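Protein scribble homolog (Homo sapiens, PDB 6EEY) is a cell-polarity scaffold protein whose fourth PDZ domain, crystallised here as an engineered variant, probably binds the C-terminal tails of partner proteins. Local coordinates at residues Leu61-Asn67 with Leu90-Cys95; Glu15-Ile19 with Thr48-Arg53. The protein carries 1 engineered substitution. One frame throughout, in Å; residues are numbered along the deposited sequence.

Contact 1: Leu61-Asn67 with Leu90-Cys95; sequences LRLLEVN and LTVLVC
Strands 62-66 and 89-94 are antiparallel neighbours in the sheet of the PDZ domain, and a classic beta bulge interrupts their pairing. Leu64 and Glu65 both sit opposite Leu93. Leu64 N donates to Leu93 O at 2.8 Å, and Leu93 N returns a bond to Glu65 O. The register therefore shifts by one between the pairs Leu63-Val94 and Glu65-Leu93. Beyond Leu63, Arg62 and Cys95 exchange two backbone bonds, so the pairing runs to the last residue of this chain. On one face, CD1 of Leu63 reaches toward strand 89-94 and touches Val92 CB at 3.6 Å. Its CG lies opposite the backbone N (chi1 -180°), and the side chain crosses that of Val92 nearly at a right angle. Val66 CG1 meets Leu90 CD2 at 3.9 Å on the same face. The other face carries Glu65 and Leu93, which run side by side in the same direction. There Leu93 CD2 lies along the outer end of Glu65, 3.8 Å from its CG and 3.7 Å from its carboxylate carbon CD. At the far end Asn67 holds Thr91 twice. Asn67 N donates to Thr91 O at 2.8 Å. The side-chain OD1 of Asn67 accepts from Thr91 N at 2.9 Å, an almost straight bond (178°) that extends the backbone pairing past the strand. Asn67 has a left-handed helical backbone conformation, and its CG stands beside its own N (chi1 -73°), which turns OD1 toward the neighbouring strand. A leucine here would lack the amide oxygen and would probably leave Thr91 N without this acceptor. Leu82 and Leu83 of helix 76-83 pack on Val66. The face bearing Leu63, Val66 and Val92 thus belongs to the hydrophobic interior of the antiparallel PDZ beta-sandwich.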
loop_
_atom_site.group_PDB
_atom_site.type_symbol
_atom_site.label_atom_id
_atom_site.label_comp_id
_atom_site.label_asym_id
_atom_site.label_seq_id
_atom_site.Cartn_x
_atom_site.Cartn_y
_atom_site.Cartn_z
ATOM N N LEU A 61 6.723 0.100 -5.861
ATOM C CA LEU A 61 6.738 -1.040 -4.967
ATOM C C LEU A 61 5.389 -1.738 -4.968
ATOM O O LEU A 61 4.331 -1.102 -5.012
ATOM C CB LEU A 61 7.053 -0.616 -3.538
ATOM C CG LEU A 61 8.457 -0.069 -3.329
ATOM C CD1 LEU A 61 8.642 0.307 -1.887
ATOM C CD2 LEU A 61 9.530 -1.044 -3.755
ATOM N N ARG A 62 5.436 -3.060 -4.927
ATOM C CA ARG A 62 4.263 -3.891 -4.719
ATOM C C ARG A 62 3.928 -3.887 -3.236
ATOM O O ARG A 62 4.811 -4.082 -2.397
ATOM C CB ARG A 62 4.605 -5.307 -5.189
ATOM C CG ARG A 62 3.595 -6.403 -4.888
ATOM C CD ARG A 62 2.523 -6.414 -5.914
ATOM N NE ARG A 62 1.562 -7.497 -5.716
ATOM C CZ ARG A 62 1.560 -8.665 -6.351
ATOM N NH1 ARG A 62 2.500 -8.972 -7.238
ATOM N NH2 ARG A 62 0.590 -9.528 -6.097
ATOM N N LEU A 63 2.671 -3.631 -2.907
ATOM C CA LEU A 63 2.209 -3.553 -1.532
ATOM C C LEU A 63 1.312 -4.754 -1.277
ATOM O O LEU A 63 0.232 -4.861 -1.872
ATOM C CB LEU A 63 1.442 -2.255 -1.358
ATOM C CG LEU A 63 0.895 -2.016 0.029
ATOM C CD1 LEU A 63 1.984 -1.946 1.078
ATOM C CD2 LEU A 63 0.097 -0.723 0.029
ATOM N N LEU A 64 1.767 -5.668 -0.421
ATOM C CA LEU A 64 1.063 -6.914 -0.159
ATOM C C LEU A 64 0.185 -6.869 1.080
ATOM O O LEU A 64 -0.877 -7.506 1.099
ATOM C CB LEU A 64 2.047 -8.068 0.002
ATOM C CG LEU A 64 2.827 -8.448 -1.254
ATOM C CD1 LEU A 64 3.917 -9.440 -0.939
ATOM C CD2 LEU A 64 1.907 -9.036 -2.312
ATOM N N GLU A 65 0.602 -6.153 2.113
ATOM C CA GLU A 65 -0.126 -6.107 3.359
ATOM C C GLU A 65 0.063 -4.735 3.969
ATOM O O GLU A 65 1.102 -4.093 3.780
ATOM C CB GLU A 65 0.373 -7.115 4.399
ATOM C CG GLU A 65 0.270 -8.543 3.956
ATOM C CD GLU A 65 0.650 -9.552 5.024
ATOM O OE1 GLU A 65 0.411 -10.752 4.785
ATOM O OE2 GLU A 65 1.167 -9.175 6.085
ATOM N N VAL A 66 -0.931 -4.320 4.731
ATOM C CA VAL A 66 -0.854 -3.132 5.571
ATOM C C VAL A 66 -1.289 -3.577 6.951
ATOM O O VAL A 66 -2.339 -4.204 7.097
ATOM C CB VAL A 66 -1.781 -2.023 5.049
ATOM C CG1 VAL A 66 -1.773 -0.814 5.969
ATOM C CG2 VAL A 66 -1.361 -1.589 3.663
ATOM N N ASN A 67 -0.485 -3.272 7.955
ATOM C CA ASN A 67 -0.768 -3.666 9.333
ATOM C C ASN A 67 -1.147 -5.143 9.422
ATOM O O ASN A 67 -2.120 -5.535 10.083
ATOM C CB ASN A 67 -1.807 -2.755 9.984
ATOM C CG ASN A 67 -1.239 -1.386 10.313
ATOM O OD1 ASN A 67 -0.024 -1.185 10.299
ATOM N ND2 ASN A 67 -2.104 -0.445 10.636
ATOM N N LEU A 90 2.817 2.635 11.219
ATOM C CA LEU A 90 2.033 1.812 10.317
ATOM C C LEU A 90 3.019 0.886 9.636
ATOM O O LEU A 90 4.121 1.303 9.271
ATOM C CB LEU A 90 1.268 2.695 9.341
ATOM C CG LEU A 90 0.341 1.928 8.398
ATOM C CD1 LEU A 90 -0.945 2.703 8.179
ATOM C CD2 LEU A 90 1.040 1.656 7.074
ATOM N N THR A 91 2.640 -0.363 9.453
ATOM C CA THR A 91 3.539 -1.350 8.867
ATOM C C THR A 91 3.056 -1.728 7.478
ATOM O O THR A 91 1.853 -1.868 7.240
ATOM C CB THR A 91 3.628 -2.576 9.776
ATOM O OG1 THR A 91 4.203 -2.189 11.037
ATOM C CG2 THR A 91 4.447 -3.687 9.159
ATOM N N VAL A 92 3.993 -1.879 6.564
ATOM C CA VAL A 92 3.674 -2.344 5.227
ATOM C C VAL A 92 4.570 -3.518 4.891
ATOM O O VAL A 92 5.726 -3.593 5.330
ATOM C CB VAL A 92 3.811 -1.247 4.150
ATOM C CG1 VAL A 92 2.766 -0.155 4.382
ATOM C CG2 VAL A 92 5.215 -0.667 4.121
ATOM N N LEU A 93 4.055 -4.402 4.068
ATOM C CA LEU A 93 4.818 -5.510 3.499
ATOM C C LEU A 93 4.918 -5.249 2.012
ATOM O O LEU A 93 3.889 -5.178 1.329
ATOM C CB LEU A 93 4.106 -6.835 3.752
ATOM C CG LEU A 93 4.888 -8.098 3.406
ATOM C CD1 LEU A 93 6.076 -8.272 4.352
ATOM C CD2 LEU A 93 4.004 -9.323 3.450
ATOM N N VAL A 94 6.135 -5.063 1.519
ATOM C CA VAL A 94 6.346 -4.616 0.162
ATOM C C VAL A 94 7.410 -5.464 -0.507
ATOM O O VAL A 94 8.162 -6.191 0.138
ATOM C CB VAL A 94 6.775 -3.137 0.084
ATOM C CG1 VAL A 94 5.716 -2.247 0.625
ATOM C CG2 VAL A 94 8.077 -2.888 0.822
ATOM N N CYS A 95 7.485 -5.325 -1.822
ATOM C CA CYS A 95 8.635 -5.815 -2.564
ATOM C C CYS A 95 8.813 -5.058 -3.881
ATOM O O CYS A 95 7.967 -4.274 -4.316
ATOM C CB CYS A 95 8.488 -7.311 -2.817
ATOM S SG CYS A 95 7.181 -7.650 -3.957
ATOM O OXT CYS A 95 9.851 -5.217 -4.542
#

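Contact 2: Glu15-Ile19 with Thr48-Arg53; sequences EGLGI and TGAAGR. Engineered in segment 15-19: Gly16 (natural residue Arg).
Segment 15-19 lies against the first turn of helix 50-54, and Leu17 O accepts a bond from Ala51 N at 2.9 Å. Gly49 is the N-cap of that helix. Its CA is 4.5 Å from Gly18 CA. A side chain on Gly18 would probably clash with Gly49 CA, and the backbone angles of Gly18 (phi 80°) also call for glycine. Glu15 and Arg53 approach from opposite directions and form an end-on salt bridge. Arg53 NH1 donates to Glu15 OE1 and Arg53 NH2 to Glu15 OE2, both at 2.8 Å. Each oxygen uses its syn lone pair, and the two flat groups are nearly coplanar, 24° apart. The extended Glu15 chain meets an Arg53 chain bent at chi3 (-56°), which brings one face of the guanidinium against Ala50 CA, toward its rim. NH2 of Arg53 also donates to Thr48 O, so the guanidinium is tied within its own segment. Two waters bridge the segments. One donates to the Glu15 carboxylate (OE2) and to Gly16 O and accepts from Ala50 N; the other links Gly18 O with Gly52 N. Gly16 is an engineered residue, arginine in the natural sequence. On the inner side Ala51 CB packs tightly on Ile19 CG2 at 3.5 Å and lies 4.0 Å from Leu17 CG. Segment 15-19 leads into strand 19-23. Leu17-Gly18-Ile19 probably matches the carboxylate-binding loop found in PDZ domains, which runs into the second strand. The inner side of the contact packs against helix 76-83 and strands 89-94 and 40-45.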
loop_
_atom_site.group_PDB
_atom_site.type_symbol
_atom_site.label_atom_id
_atom_site.label_comp_id
_atom_site.label_asym_id
_atom_site.label_seq_id
_atom_site.Cartn_x
_atom_site.Cartn_y
_atom_site.Cartn_z
ATOM N N GLU A 15 -2.681 10.525 11.266
ATOM C CA GLU A 15 -2.247 10.734 9.893
ATOM C C GLU A 15 -2.256 9.422 9.124
ATOM O O GLU A 15 -2.059 8.356 9.694
ATOM C CB GLU A 15 -0.809 11.253 9.984
ATOM C CG GLU A 15 -0.155 11.658 8.721
ATOM C CD GLU A 15 1.346 11.929 8.860
ATOM O OE1 GLU A 15 1.983 11.686 9.916
ATOM O OE2 GLU A 15 1.881 12.418 7.860
ATOM N N GLY A 16 -2.445 9.497 7.812
ATOM C CA GLY A 16 -2.278 8.340 6.960
ATOM C C GLY A 16 -0.828 8.147 6.551
ATOM O O GLY A 16 0.055 8.935 6.876
ATOM N N LEU A 17 -0.575 7.084 5.794
ATOM C CA LEU A 17 0.792 6.827 5.370
ATOM C C LEU A 17 1.273 7.847 4.351
ATOM O O LEU A 17 2.481 8.056 4.232
ATOM C CB LEU A 17 0.900 5.413 4.810
ATOM C CG LEU A 17 2.320 4.993 4.437
ATOM C CD1 LEU A 17 3.280 5.030 5.610
ATOM C CD2 LEU A 17 2.274 3.593 3.869
ATOM N N GLY A 18 0.376 8.492 3.623
ATOM C CA GLY A 18 0.792 9.462 2.641
ATOM C C GLY A 18 1.272 8.879 1.335
ATOM O O GLY A 18 2.191 9.418 0.726
ATOM N N ILE A 19 0.680 7.780 0.889
ATOM C CA ILE A 19 0.974 7.216 -0.418
ATOM C C ILE A 19 -0.315 7.086 -1.195
ATOM O O ILE A 19 -1.405 7.023 -0.634
ATOM C CB ILE A 19 1.685 5.860 -0.360
ATOM C CG1 ILE A 19 0.823 4.790 0.301
ATOM C CG2 ILE A 19 3.004 6.012 0.357
ATOM C CD1 ILE A 19 1.383 3.392 0.140
ATOM N N THR A 48 5.707 15.269 1.921
ATOM C CA THR A 48 5.521 15.681 3.304
ATOM C C THR A 48 4.726 14.683 4.130
ATOM O O THR A 48 4.554 14.903 5.338
ATOM C CB THR A 48 4.857 17.063 3.429
ATOM O OG1 THR A 48 3.524 17.015 2.931
ATOM C CG2 THR A 48 5.643 18.144 2.730
ATOM N N GLY A 49 4.229 13.615 3.526
ATOM C CA GLY A 49 3.561 12.575 4.274
ATOM C C GLY A 49 4.533 11.624 4.946
ATOM O O GLY A 49 5.746 11.700 4.799
ATOM N N ALA A 50 3.980 10.678 5.693
ATOM C CA ALA A 50 4.812 9.844 6.554
ATOM C C ALA A 50 5.783 8.992 5.752
ATOM O O ALA A 50 6.955 8.859 6.122
ATOM C CB ALA A 50 3.927 8.989 7.460
ATOM N N ALA A 51 5.323 8.407 4.651
ATOM C CA ALA A 51 6.213 7.597 3.833
ATOM C C ALA A 51 7.323 8.439 3.230
ATOM O O ALA A 51 8.469 7.995 3.144
ATOM C CB ALA A 51 5.404 6.920 2.729
ATOM N N GLY A 52 6.990 9.651 2.808
ATOM C CA GLY A 52 7.997 10.539 2.260
ATOM C C GLY A 52 9.035 10.923 3.289
ATOM O O GLY A 52 10.236 10.912 3.007
ATOM N N ARG A 53 8.591 11.245 4.503
ATOM C CA ARG A 53 9.512 11.636 5.562
ATOM C C ARG A 53 10.441 10.497 5.932
ATOM O O ARG A 53 11.625 10.712 6.217
ATOM C CB ARG A 53 8.729 12.079 6.801
ATOM C CG ARG A 53 7.861 13.284 6.571
ATOM C CD ARG A 53 7.348 13.846 7.858
ATOM N NE ARG A 53 6.608 12.910 8.685
ATOM C CZ ARG A 53 5.291 12.750 8.679
ATOM N NH1 ARG A 53 4.760 11.892 9.511
ATOM N NH2 ARG A 53 4.523 13.426 7.842
HETATM O O HOH W 1 1.077 11.168 5.754
HETATM O O HOH W 2 4.333 10.269 2.251
#

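Overall arrangement
The two contacts belong to one PDZ domain, with their centres about 14 Å apart. Contact 2 closes first along the chain: segment 15-19 meets helix 50-54, and strand 62-66 follows that helix. Contact 1 then opens and pairs this strand with the last strand of this chain, 89-94. Contact 1 lies nearer the centre of the chain. They meet at Leu17, whose CD2 packs 3.8 Å from Val92 CG1 and also touches Leu90. Helix 76-83 adjoins both, through Leu83 against Leu17, Ile19 and Val66. The segment leading into strand 19-23, probably part of the peptide site, is thereby joined to the helix 50-54 and to the sheet interior.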